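Local coordinates for protein cysteine synthase (Helicobacter pylori, PDB 6AHI) that catalyses the pyridoxal-phosphate-dependent formation of L-cysteine and acetate from O-acetyl-L-serine and hydrogen sulfide and acts as an O-acetylserine-dependent cystathionine beta-synthase, at residues A[23-28]-A[278-283]; A[174-179]-A[286-291]; A[16-21]-A[29-34]; A[209-214]-A[239-244]; A[36-41]-A[262-267]. One frame throughout, in Å; residues are numbered along the deposited sequence.

Contact 1 (A[23-28]-A[278-283])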
# COMPACT_ATOMS: atom_id res chain seq x y z
N ASP A 23 -0.52 -1.63 24.60
CA ASP A 23 -0.95 -2.28 23.37
C ASP A 23 -0.95 -3.81 23.52
O ASP A 23 -1.86 -4.49 23.06
CB ASP A 23 0.02 -1.92 22.24
CG ASP A 23 0.10 -0.44 21.98
OD1 ASP A 23 -0.98 0.16 21.79
OD2 ASP A 23 1.22 0.13 22.03
N TYR A 24 0.11 -4.32 24.15
CA TYR A 24 0.41 -5.75 24.25
C TYR A 24 1.16 -6.01 25.56
O TYR A 24 1.73 -5.08 26.10
CB TYR A 24 1.30 -6.21 23.08
CG TYR A 24 0.56 -6.24 21.77
CD1 TYR A 24 -0.29 -7.29 21.46
CD2 TYR A 24 0.66 -5.18 20.88
CE1 TYR A 24 -1.01 -7.30 20.28
CE2 TYR A 24 -0.07 -5.16 19.71
CZ TYR A 24 -0.89 -6.23 19.41
OH TYR A 24 -1.64 -6.21 18.26
N PRO A 25 1.21 -7.26 26.08
CA PRO A 25 2.00 -7.58 27.29
C PRO A 25 3.53 -7.39 27.16
O PRO A 25 4.29 -8.30 27.12
CB PRO A 25 1.64 -9.05 27.57
CG PRO A 25 1.23 -9.59 26.19
CD PRO A 25 0.46 -8.43 25.57
N ILE A 26 3.95 -6.13 27.17
CA ILE A 26 5.35 -5.72 27.06
C ILE A 26 5.72 -5.15 28.43
O ILE A 26 4.93 -4.42 28.99
CB ILE A 26 5.44 -4.70 25.91
CG1 ILE A 26 5.12 -5.37 24.57
CG2 ILE A 26 6.78 -3.99 25.86
CD1 ILE A 26 4.80 -4.40 23.44
N PRO A 27 6.86 -5.50 29.07
CA PRO A 27 7.16 -4.96 30.40
C PRO A 27 7.10 -3.43 30.46
O PRO A 27 7.27 -2.75 29.47
CB PRO A 27 8.58 -5.46 30.69
CG PRO A 27 8.68 -6.75 29.87
CD PRO A 27 7.87 -6.45 28.62
N LEU A 28 6.85 -2.93 31.67
CA LEU A 28 6.91 -1.54 32.01
C LEU A 28 8.20 -0.91 31.44
O LEU A 28 9.28 -1.47 31.60
CB LEU A 28 6.85 -1.41 33.53
CG LEU A 28 6.73 0.03 34.04
CD1 LEU A 28 5.46 0.69 33.51
CD2 LEU A 28 6.74 0.07 35.57
N GLU A 278 10.65 -11.89 22.94
CA GLU A 278 11.91 -11.31 23.30
C GLU A 278 11.70 -10.17 24.33
O GLU A 278 12.42 -10.14 25.35
CB GLU A 278 12.69 -10.91 22.04
CG GLU A 278 13.97 -10.12 22.31
CD GLU A 278 15.19 -10.90 22.82
OE1 GLU A 278 15.03 -12.06 23.24
OE2 GLU A 278 16.30 -10.31 22.83
N ALA A 279 10.77 -9.25 24.09
CA ALA A 279 10.54 -8.14 25.05
C ALA A 279 10.19 -8.71 26.44
O ALA A 279 10.65 -8.20 27.46
CB ALA A 279 9.45 -7.21 24.59
N GLN A 280 9.41 -9.81 26.46
CA GLN A 280 8.92 -10.38 27.70
C GLN A 280 10.05 -11.02 28.50
O GLN A 280 9.89 -11.18 29.70
CB GLN A 280 7.79 -11.37 27.44
CG GLN A 280 6.46 -10.65 27.19
CD GLN A 280 5.38 -11.58 26.69
OE1 GLN A 280 5.62 -12.75 26.41
NE2 GLN A 280 4.16 -11.07 26.61
N ARG A 281 11.17 -11.40 27.87
CA ARG A 281 12.26 -12.05 28.57
C ARG A 281 13.35 -11.04 28.95
O ARG A 281 14.28 -11.41 29.61
CB ARG A 281 12.85 -13.22 27.75
CG ARG A 281 13.71 -12.83 26.55
CD ARG A 281 14.45 -13.97 25.87
NE ARG A 281 13.56 -15.01 25.36
CZ ARG A 281 13.12 -15.12 24.10
NH1 ARG A 281 13.64 -14.39 23.12
NH2 ARG A 281 12.16 -15.98 23.83
N LEU A 282 13.22 -9.77 28.57
CA LEU A 282 14.28 -8.77 28.84
C LEU A 282 13.86 -7.85 30.00
O LEU A 282 12.67 -7.71 30.27
CB LEU A 282 14.51 -7.96 27.57
CG LEU A 282 15.17 -8.70 26.41
CD1 LEU A 282 15.18 -7.80 25.18
CD2 LEU A 282 16.58 -9.14 26.74
N PRO A 283 14.83 -7.18 30.68
CA PRO A 283 14.52 -6.28 31.79
C PRO A 283 13.57 -5.14 31.38
O PRO A 283 13.57 -4.74 30.22
CB PRO A 283 15.87 -5.63 32.16
CG PRO A 283 16.91 -6.62 31.64
CD PRO A 283 16.28 -7.27 30.42

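Contact 2 (A[174-179]-A[286-291])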
# COMPACT_ATOMS: atom_id res chain seq x y z
N SER A 174 17.68 -5.33 21.44
CA SER A 174 17.55 -6.51 20.63
C SER A 174 17.02 -6.14 19.23
O SER A 174 16.23 -5.20 19.05
CB SER A 174 16.65 -7.50 21.34
OG SER A 174 16.55 -8.70 20.57
N PHE A 175 17.42 -6.96 18.25
CA PHE A 175 16.96 -6.95 16.89
C PHE A 175 16.41 -8.33 16.56
O PHE A 175 17.10 -9.33 16.67
CB PHE A 175 18.08 -6.56 15.93
CG PHE A 175 17.73 -6.64 14.46
CD1 PHE A 175 16.57 -6.04 13.98
CD2 PHE A 175 18.55 -7.33 13.56
CE1 PHE A 175 16.25 -6.10 12.64
CE2 PHE A 175 18.21 -7.38 12.22
CZ PHE A 175 17.07 -6.77 11.76
N VAL A 176 15.14 -8.36 16.18
CA VAL A 176 14.38 -9.54 15.93
C VAL A 176 13.84 -9.44 14.50
O VAL A 176 13.10 -8.49 14.23
CB VAL A 176 13.21 -9.65 16.92
CG1 VAL A 176 12.35 -10.87 16.64
CG2 VAL A 176 13.71 -9.64 18.37
N ALA A 177 14.17 -10.40 13.63
CA ALA A 177 13.72 -10.30 12.24
C ALA A 177 13.56 -11.69 11.62
O ALA A 177 14.33 -12.61 11.95
CB ALA A 177 14.70 -9.47 11.43
N GLY A 178 12.54 -11.82 10.78
CA GLY A 178 12.29 -13.02 10.00
C GLY A 178 13.42 -13.30 9.01
O GLY A 178 14.04 -12.37 8.47
N ILE A 179 13.65 -14.59 8.77
CA ILE A 179 14.67 -15.09 7.85
C ILE A 179 13.98 -15.90 6.77
O ILE A 179 13.27 -16.88 7.08
CB ILE A 179 15.71 -15.94 8.59
CG1 ILE A 179 16.56 -15.09 9.53
CG2 ILE A 179 16.58 -16.74 7.60
CD1 ILE A 179 17.17 -15.88 10.64
N SER A 286 13.71 -2.27 28.23
CA SER A 286 14.37 -2.78 27.03
C SER A 286 13.66 -2.32 25.75
O SER A 286 12.45 -2.13 25.73
CB SER A 286 14.47 -4.26 27.10
OG SER A 286 15.35 -4.65 28.16
N GLN A 287 14.42 -2.12 24.66
CA GLN A 287 13.90 -1.60 23.40
C GLN A 287 14.18 -2.64 22.31
O GLN A 287 15.32 -2.98 22.08
CB GLN A 287 14.51 -0.23 23.06
CG GLN A 287 14.56 0.74 24.24
CD GLN A 287 13.20 1.32 24.55
OE1 GLN A 287 12.51 1.84 23.69
NE2 GLN A 287 12.80 1.19 25.81
N VAL A 288 13.12 -3.19 21.72
CA VAL A 288 13.25 -4.30 20.76
C VAL A 288 12.87 -3.80 19.37
O VAL A 288 11.78 -3.26 19.19
CB VAL A 288 12.39 -5.51 21.18
CG1 VAL A 288 12.41 -6.62 20.15
CG2 VAL A 288 12.81 -6.03 22.54
N LEU A 289 13.77 -3.96 18.39
CA LEU A 289 13.49 -3.56 17.02
C LEU A 289 13.07 -4.79 16.21
O LEU A 289 13.76 -5.84 16.30
CB LEU A 289 14.75 -2.95 16.42
CG LEU A 289 14.76 -2.74 14.91
CD1 LEU A 289 13.75 -1.69 14.46
CD2 LEU A 289 16.16 -2.34 14.48
N THR A 290 12.02 -4.64 15.40
CA THR A 290 11.66 -5.67 14.40
C THR A 290 11.34 -4.98 13.06
O THR A 290 11.31 -3.78 12.94
CB THR A 290 10.58 -6.60 14.95
OG1 THR A 290 10.41 -7.75 14.10
CG2 THR A 290 9.25 -5.91 15.08
N ILE A 291 11.10 -5.79 12.03
CA ILE A 291 10.78 -5.35 10.70
C ILE A 291 9.51 -6.06 10.28
O ILE A 291 9.43 -7.29 10.42
CB ILE A 291 11.93 -5.64 9.71
CG1 ILE A 291 13.21 -4.89 10.10
CG2 ILE A 291 11.52 -5.33 8.28
CD1 ILE A 291 14.42 -5.57 9.58
O HOH W 1 11.04 -9.47 9.91

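Contact 3 (A[16-21]-A[29-34])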
# COMPACT_ATOMS: atom_id res chain seq x y z
N VAL A 16 8.25 4.12 11.82
CA VAL A 16 8.43 3.09 12.79
C VAL A 16 7.24 3.15 13.75
O VAL A 16 6.93 4.22 14.26
CB VAL A 16 9.75 3.29 13.54
CG1 VAL A 16 9.88 2.30 14.67
CG2 VAL A 16 10.98 3.20 12.63
N PHE A 17 6.55 2.02 13.93
CA PHE A 17 5.47 1.91 14.85
C PHE A 17 6.02 1.52 16.22
O PHE A 17 6.77 0.53 16.34
CB PHE A 17 4.47 0.85 14.37
CG PHE A 17 3.08 1.05 14.96
CD1 PHE A 17 2.81 0.61 16.24
CD2 PHE A 17 2.11 1.77 14.29
CE1 PHE A 17 1.57 0.86 16.83
CE2 PHE A 17 0.86 1.98 14.85
CZ PHE A 17 0.60 1.54 16.13
N LYS A 18 5.64 2.27 17.26
CA LYS A 18 6.06 1.98 18.63
C LYS A 18 4.91 1.36 19.42
O LYS A 18 3.81 1.96 19.54
CB LYS A 18 6.56 3.22 19.36
CG LYS A 18 7.07 2.98 20.77
CD LYS A 18 7.28 4.30 21.50
CE LYS A 18 8.08 4.14 22.76
NZ LYS A 18 8.25 5.48 23.37
N PHE A 19 5.15 0.15 19.92
CA PHE A 19 4.25 -0.60 20.78
C PHE A 19 4.77 -0.57 22.23
O PHE A 19 5.97 -0.79 22.48
CB PHE A 19 4.17 -2.06 20.33
CG PHE A 19 3.75 -2.29 18.91
CD1 PHE A 19 2.41 -2.51 18.59
CD2 PHE A 19 4.70 -2.37 17.89
CE1 PHE A 19 2.03 -2.79 17.28
CE2 PHE A 19 4.31 -2.62 16.59
CZ PHE A 19 2.98 -2.83 16.28
N THR A 20 3.86 -0.36 23.20
CA THR A 20 4.20 -0.41 24.61
C THR A 20 3.23 -1.32 25.35
O THR A 20 2.36 -1.96 24.73
CB THR A 20 4.14 1.00 25.22
OG1 THR A 20 2.77 1.40 25.19
CG2 THR A 20 5.01 1.99 24.48
N ASN A 21 3.34 -1.32 26.69
CA ASN A 21 2.49 -2.17 27.57
C ASN A 21 1.01 -1.78 27.46
O ASN A 21 0.17 -2.52 27.97
CB ASN A 21 2.93 -2.14 29.05
CG ASN A 21 2.83 -0.78 29.69
OD1 ASN A 21 2.61 0.23 29.02
ND2 ASN A 21 3.00 -0.71 31.00
N ASN A 29 8.03 0.19 30.71
CA ASN A 29 9.08 1.06 30.17
C ASN A 29 9.80 0.41 28.99
O ASN A 29 10.72 1.00 28.45
CB ASN A 29 10.08 1.46 31.24
CG ASN A 29 9.45 2.35 32.29
OD1 ASN A 29 8.59 3.15 31.96
ND2 ASN A 29 9.86 2.18 33.54
N SER A 30 9.43 -0.81 28.62
CA SER A 30 9.94 -1.43 27.41
C SER A 30 9.08 -1.01 26.22
O SER A 30 7.94 -0.51 26.36
CB SER A 30 9.96 -2.92 27.55
OG SER A 30 10.83 -3.31 28.60
N ALA A 31 9.60 -1.23 25.02
CA ALA A 31 8.91 -0.93 23.78
C ALA A 31 9.38 -1.88 22.68
O ALA A 31 10.55 -2.32 22.68
CB ALA A 31 9.14 0.49 23.35
N ILE A 32 8.48 -2.09 21.71
CA ILE A 32 8.82 -2.71 20.46
C ILE A 32 8.66 -1.65 19.38
O ILE A 32 7.61 -1.04 19.24
CB ILE A 32 7.97 -3.97 20.18
CG1 ILE A 32 8.18 -5.06 21.23
CG2 ILE A 32 8.25 -4.49 18.77
CD1 ILE A 32 7.20 -6.19 21.14
N TYR A 33 9.69 -1.53 18.55
CA TYR A 33 9.66 -0.69 17.37
C TYR A 33 9.64 -1.58 16.13
O TYR A 33 10.54 -2.33 15.93
CB TYR A 33 10.90 0.19 17.33
CG TYR A 33 10.99 1.11 18.49
CD1 TYR A 33 10.33 2.32 18.48
CD2 TYR A 33 11.71 0.78 19.62
CE1 TYR A 33 10.44 3.21 19.53
CE2 TYR A 33 11.79 1.65 20.71
CZ TYR A 33 11.17 2.88 20.65
OH TYR A 33 11.26 3.76 21.71
N ALA A 34 8.63 -1.39 15.29
CA ALA A 34 8.52 -2.09 14.06
C ALA A 34 8.73 -1.12 12.92
O ALA A 34 7.97 -0.16 12.72
CB ALA A 34 7.19 -2.77 13.91
O HOH W 2 10.16 6.68 21.48
O HOH W 3 5.88 -0.65 27.95
O HOH W 4 5.67 1.67 29.67

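Contact 4 (A[209-214]-A[239-244])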
# COMPACT_ATOMS: atom_id res chain seq x y z
N SER A 209 10.65 -24.97 9.62
CA SER A 209 11.99 -24.48 9.27
C SER A 209 13.00 -25.17 10.21
O SER A 209 12.61 -25.63 11.27
CB SER A 209 11.99 -22.96 9.39
OG SER A 209 13.18 -22.37 8.90
N ILE A 210 14.30 -25.17 9.88
CA ILE A 210 15.27 -26.09 10.57
C ILE A 210 16.23 -25.39 11.56
O ILE A 210 17.03 -26.05 12.17
CB ILE A 210 16.06 -26.92 9.53
CG1 ILE A 210 16.77 -26.03 8.49
CG2 ILE A 210 15.17 -27.96 8.89
CD1 ILE A 210 17.88 -25.17 9.06
N LEU A 211 16.14 -24.06 11.74
CA LEU A 211 17.24 -23.32 12.43
C LEU A 211 17.35 -23.74 13.90
O LEU A 211 18.46 -23.75 14.45
CB LEU A 211 17.04 -21.81 12.28
CG LEU A 211 17.33 -21.25 10.87
CD1 LEU A 211 16.88 -19.81 10.73
CD2 LEU A 211 18.80 -21.37 10.53
N ASN A 212 16.23 -24.12 14.54
CA ASN A 212 16.25 -24.65 15.93
C ASN A 212 16.30 -26.18 15.96
O ASN A 212 15.97 -26.78 16.98
CB ASN A 212 15.07 -24.14 16.76
CG ASN A 212 15.39 -22.83 17.45
OD1 ASN A 212 16.54 -22.63 17.82
ND2 ASN A 212 14.40 -21.96 17.61
N GLY A 213 16.70 -26.81 14.85
CA GLY A 213 16.96 -28.26 14.83
C GLY A 213 15.71 -29.08 14.54
O GLY A 213 15.79 -30.27 14.41
N GLY A 214 14.54 -28.43 14.41
CA GLY A 214 13.29 -29.12 14.06
C GLY A 214 13.34 -29.74 12.67
O GLY A 214 14.19 -29.39 11.85
N ASP A 239 22.06 -14.70 18.90
CA ASP A 239 21.73 -15.10 20.27
C ASP A 239 20.73 -16.26 20.26
O ASP A 239 20.74 -17.10 21.15
CB ASP A 239 21.24 -13.91 21.08
CG ASP A 239 22.38 -12.93 21.32
OD1 ASP A 239 23.22 -13.23 22.18
OD2 ASP A 239 22.49 -11.93 20.57
N GLY A 240 19.86 -16.30 19.24
CA GLY A 240 18.85 -17.32 19.16
C GLY A 240 17.98 -17.19 17.93
O GLY A 240 18.07 -16.21 17.23
N PHE A 241 17.24 -18.27 17.65
CA PHE A 241 16.17 -18.32 16.68
C PHE A 241 14.87 -18.58 17.42
O PHE A 241 14.85 -19.28 18.44
CB PHE A 241 16.41 -19.41 15.64
CG PHE A 241 17.70 -19.22 14.89
CD1 PHE A 241 17.83 -18.22 13.95
CD2 PHE A 241 18.81 -20.00 15.18
CE1 PHE A 241 19.05 -18.01 13.30
CE2 PHE A 241 20.01 -19.80 14.51
CZ PHE A 241 20.12 -18.82 13.57
N GLU A 242 13.79 -18.00 16.91
CA GLU A 242 12.48 -18.16 17.46
C GLU A 242 11.62 -18.87 16.39
O GLU A 242 11.51 -18.34 15.27
CB GLU A 242 11.98 -16.78 17.90
CG GLU A 242 10.77 -16.83 18.81
CD GLU A 242 11.02 -17.32 20.24
OE1 GLU A 242 11.76 -16.66 20.96
OE2 GLU A 242 10.48 -18.38 20.59
N THR A 243 11.04 -20.02 16.74
CA THR A 243 10.18 -20.80 15.85
C THR A 243 8.73 -20.47 16.19
O THR A 243 8.30 -20.70 17.31
CB THR A 243 10.38 -22.32 16.00
OG1 THR A 243 11.75 -22.64 15.84
CG2 THR A 243 9.57 -23.12 14.99
N ILE A 244 8.00 -19.94 15.21
CA ILE A 244 6.61 -19.49 15.38
C ILE A 244 5.69 -20.43 14.60
O ILE A 244 5.87 -20.66 13.42
CB ILE A 244 6.47 -18.04 14.90
CG1 ILE A 244 7.46 -17.12 15.62
CG2 ILE A 244 5.04 -17.56 15.04
CD1 ILE A 244 7.31 -17.10 17.12

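Contact 5 (A[36-41]-A[262-267])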
# COMPACT_ATOMS: atom_id res chain seq x y z
N LEU A 36 8.22 -0.21 9.35
CA LEU A 36 7.08 -0.51 8.49
C LEU A 36 7.49 -0.50 7.00
O LEU A 36 7.08 0.40 6.24
CB LEU A 36 5.98 0.53 8.75
CG LEU A 36 5.49 0.61 10.20
CD1 LEU A 36 4.26 1.51 10.28
CD2 LEU A 36 5.19 -0.79 10.73
N GLU A 37 8.15 -1.57 6.60
CA GLU A 37 8.70 -1.72 5.26
C GLU A 37 7.61 -2.07 4.25
O GLU A 37 7.84 -1.95 3.07
CB GLU A 37 9.79 -2.78 5.30
CG GLU A 37 11.02 -2.24 5.99
CD GLU A 37 11.63 -1.06 5.25
OE1 GLU A 37 11.95 -1.22 4.03
OE2 GLU A 37 11.73 0.06 5.86
N HIS A 38 6.44 -2.45 4.74
CA HIS A 38 5.30 -2.72 3.88
C HIS A 38 4.79 -1.44 3.21
O HIS A 38 4.04 -1.55 2.21
CB HIS A 38 4.20 -3.46 4.65
CG HIS A 38 3.45 -2.63 5.65
ND1 HIS A 38 4.06 -2.06 6.75
CD2 HIS A 38 2.15 -2.30 5.71
CE1 HIS A 38 3.14 -1.41 7.45
NE2 HIS A 38 1.96 -1.56 6.84
N LEU A 39 5.17 -0.26 3.73
CA LEU A 39 4.71 0.98 3.17
C LEU A 39 5.63 1.47 2.04
O LEU A 39 5.37 2.50 1.48
CB LEU A 39 4.56 2.04 4.26
CG LEU A 39 3.61 1.64 5.40
CD1 LEU A 39 3.57 2.68 6.50
CD2 LEU A 39 2.21 1.39 4.87
N ASN A 40 6.65 0.70 1.66
CA ASN A 40 7.39 0.96 0.42
C ASN A 40 6.44 0.88 -0.78
O ASN A 40 5.44 0.16 -0.76
CB ASN A 40 8.53 -0.04 0.24
CG ASN A 40 9.72 0.31 1.11
OD1 ASN A 40 10.31 1.37 0.95
ND2 ASN A 40 10.08 -0.59 2.02
N PRO A 41 6.74 1.58 -1.89
CA PRO A 41 5.82 1.63 -3.04
C PRO A 41 5.57 0.29 -3.74
O PRO A 41 4.52 0.13 -4.37
CB PRO A 41 6.49 2.65 -3.99
CG PRO A 41 7.95 2.63 -3.58
CD PRO A 41 7.92 2.45 -2.08
N LEU A 262 -2.77 -2.13 11.33
CA LEU A 262 -1.65 -2.51 10.49
C LEU A 262 -2.08 -3.69 9.61
O LEU A 262 -2.47 -4.75 10.12
CB LEU A 262 -0.45 -2.86 11.37
CG LEU A 262 0.30 -1.66 11.94
CD1 LEU A 262 1.08 -2.05 13.19
CD2 LEU A 262 1.24 -1.06 10.90
N LEU A 263 -2.01 -3.50 8.29
CA LEU A 263 -2.40 -4.51 7.33
C LEU A 263 -1.15 -5.16 6.72
O LEU A 263 -0.72 -4.82 5.61
CB LEU A 263 -3.28 -3.85 6.26
CG LEU A 263 -4.56 -3.21 6.80
CD1 LEU A 263 -5.22 -2.39 5.72
CD2 LEU A 263 -5.51 -4.30 7.32
N VAL A 264 -0.57 -6.08 7.48
CA VAL A 264 0.73 -6.64 7.18
C VAL A 264 0.61 -8.14 6.93
O VAL A 264 -0.36 -8.77 7.34
CB VAL A 264 1.74 -6.34 8.29
CG1 VAL A 264 2.09 -4.86 8.33
CG2 VAL A 264 1.25 -6.84 9.64
N GLY A 265 1.61 -8.70 6.24
CA GLY A 265 1.61 -10.14 5.90
C GLY A 265 1.85 -11.01 7.13
O GLY A 265 2.21 -10.55 8.20
N SER A 266 1.69 -12.33 6.94
CA SER A 266 1.89 -13.31 8.00
C SER A 266 3.34 -13.29 8.53
O SER A 266 3.58 -13.63 9.68
CB SER A 266 1.46 -14.68 7.53
OG SER A 266 2.26 -15.06 6.44
N SER A 267 4.32 -12.90 7.70
CA SER A 267 5.72 -12.88 8.16
C SER A 267 5.94 -11.71 9.13
O SER A 267 6.80 -11.81 10.01
CB SER A 267 6.71 -12.84 7.04
OG SER A 267 6.73 -11.59 6.38
O HOH W 5 -0.83 -0.96 7.07

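Contact 1 (A[23-28]-A[278-283])
Pro25 and Gln280 meet where the connection of a beta hairpin, the loop between strands 16-19 and 31-36, folds onto the C-terminal end of helix 266-281. The side chains of Gln280 and Pro25 cross obliquely, and Gln280 NE2 donates to Pro25 O at 2.8 Å. The bond is nearly straight, with 161° at the hydrogen, and the acceptor lies in the amide plane of Gln280. On the proline side the donor sits in the carbonyl plane, on a lone pair. Two features of the chains bring these groups together. Gln280 is extended beyond CG, reaching over to the loop from the last part of the helix, and Pro25 is the centre of an inverse gamma turn, with phi/psi of -64°/75°. The same NE2 also lies 3.3 Å from Pro25 CG, so the ring packs beside the amide that its own carbonyl binds.

Further along the loop, Ile26 CG2 and Pro27 CD each come to 4.4 Å from Ala279 CB, a loose apolar contact with the small side chain that faces the loop. Ile26 is buried and also packs on Leu276 one helical turn earlier, whereas Gln280 and Pro25 lie at the surface. Pro27 approaches the end of the helix with its ring carbons, and of the polar atoms of 278-283, Ala279 O comes nearest to Pro27 CG, at 3.4 Å.

Contact 2 (A[174-179]-A[286-291])
Leu289 is gripped through both its backbone polar atoms by strand 174-178: its N donates to Ser174 O at 2.8 Å, almost straight at 176°, and its O accepts from Val176 N at 2.9 Å. A further bond, from Ser174 N to Gln287 O, is weak. These bonds define a parallel pair of strands, whose directions differ by 23°, in the central sheet of the domain. Towards the C-terminal ends the ladder gives way to a side-chain bond. Thr290 OG1 donates to Val176 O at 2.8 Å from above the carbonyl plane; with OG1 anti to the backbone N (chi1 -169°), the hydroxyl points to the neighbouring strand. Beyond it, a water accepts from Gly178 N and donates to Ile291 O, bridging the strands where they have separated.

Apolar groups pack on both faces of the pair. On one, Phe175 CD1 lies 3.8 Å from Leu289 CD2, and Ile291 CD1 reaches the edge of the Phe175 ring, close to its plane, 3.6 Å from CE1. On the other, Val176 CG2 meets Val288 CG1 at 3.7 Å, beneath helix 266-281. Ile291 also touches Thr184, a residue assigned by similarity to the cofactor site. Hydroxyl and water thus replace regular ladder bonds just before the glycine-rich loop, but the replacement is incomplete: the buried Ile291 N has no hydrogen-bond partner in the model.

Contact 3 (A[16-21]-A[29-34])
Phe19 and Tyr33 present ring edges across the hairpin. At the edge of Phe19, Ala34 CB lies near the ring plane, 3.9 Å from CE2, while one face is covered within the same strand by Phe17 CD1, over the ring centre. At the edge of Tyr33, Val16 CG1 lies near the ring plane and 3.5 Å from Tyr33 CB. Lys18 runs alongside the tyrosine in the same direction: fully extended, with chi1 to chi4 all near 180°, it passes CG 3.6 Å from Tyr33 CE1 and CE 3.4 Å from Tyr33 OH. A water in the plane of the tyrosine ring links Lys18 NZ to that hydroxyl, which is also bonded to Gln287.

The backbones form an antiparallel beta ladder. Phe17 and Ala34, like Phe19 and Ile32, are hydrogen-bonded pairs, whereas Lys18 and Tyr33 are a non-hydrogen-bonded pair. The bond from Phe19 N to Ile32 O, 2.8 Å long and 179° at the hydrogen, lies in the carbonyl plane. Where the strands part, a second water accepts from Asn21 N and donates to Ser30 O.

Strand 31-36 continues the sheet by pairing with strand 287-292, and Ile32 packs beneath helix 266-281. On the outer side, Val16 and Phe17 join a parallel ladder with a strand of the second subunit, which extends the sheet into the other half of the dimer.

Contact 4 (A[209-214]-A[239-244])
Residues Ile210 to Gly213 form a type I beta turn, closed by a bond from Gly213 N to Ile210 O, and bring Leu211 and Asn212 against strand 240-244, with the CA atoms of Asn212 and Phe241 6.4 Å apart. Leu211 crosses Phe241 at about a right angle. Its CB stands over one face of the ring, 3.9 Å from the centroid and 17° off the normal, in a CH-pi contact displaced from the centre toward the rim. The branch continues over the same ring, with CD1 3.7 Å from Phe241 CD1. Phe241 meets the leucine with its CG set anti to its own carbonyl carbon.

Strand 240-244 is the outermost strand of the central sheet within this chain, and the turn belongs to the long connection that leads to it from strand 200-206. The contact therefore folds part of that connection back over this edge strand, at the surface of the domain.

Asn212 supplies the polar half. Its ND2 donates to Phe241 O at 2.8 Å and to Thr243 OG1 at 3.3 Å, with angles at the hydrogens of 165° and 160°; both acceptors lie close to the plane of the asparagine amide. The approach to the Phe241 carbonyl is from above its plane rather than along a lone pair. The amide plane is steeply inclined to the phenylalanine ring, and OD1 lies near the ring plane at the edge. Thr243 OG1 is shared with Glu205, whose carboxylate also accepts from Leu211 N, a second tie between turn and sheet.

Contact 5 (A[36-41]-A[262-267])
Leu262, the first residue of its segment, meets two side chains of 36-41 with one methyl: its CD2 lies 4.0 Å from Leu36 CD2 and 4.0 Å from His38 CE1. It crosses both at about a right angle, and both leucines also pack on Met7 of the second subunit. At Leu263 the backbone takes over. Its N donates to a water 3.1 Å away, and this water lies in the plane of the His38 ring, 2.9 Å from NE2, as an indirect polar link between the segments.

Val264 then places CG1 squarely over the imidazole, 3.5 Å from the centroid of the His38 ring and only 4° off its normal, in a CH-pi contact. Leu39 CD2 covers the opposite face nearer the rim, so the imidazole is sandwiched between two aliphatic groups. With chi1 72°, His38 CG lies between the backbone N and the carbonyl carbon, and the ring face meets the valine. Gly265 follows as the N-cap of helix 266-281, and with Ser266 and Ser267 the helix begins. Ser267 OG is hydrogen-bonded to N1 of the cofactor-modified lysine at position 46, the bond to the pyridine nitrogen expected in this fold type II family of PLP enzymes.

No direct hydrogen bond crosses between the segments. His38, in the 3-10 segment 37-39, meets the lead-in to helix 266-281 through methyl groups and one water, with Asn40 ND2 reinforcing its own side by bonding Glu37 O and OE1. The contact is consequently mainly apolar, with a single water-mediated polar link, and Ser267, which holds the cofactor, makes no contact with 36-41.

How the contacts relate
Contacts 2, 3 and 4 lie along one mixed sheet, whose strands run in the order 16-19, 31-36, 287-292, 174-178, 200-206, 240-244. Contacts 3 and 4, at its two ends, have centres 24 Å apart. Helix 266-281 connects contact 5 at its start with contact 1 at its end, their centres 23 Å apart. Along the chain, contact 3 closes first; contact 4 is nested inside the loops closed by contacts 1, 2 and 5. Arg281 of contact 1 bridges to Glu242 of contact 4. The domain is thus tied from the dimer-facing hairpin to its far strand, with the cofactor-binding serine at the helix start.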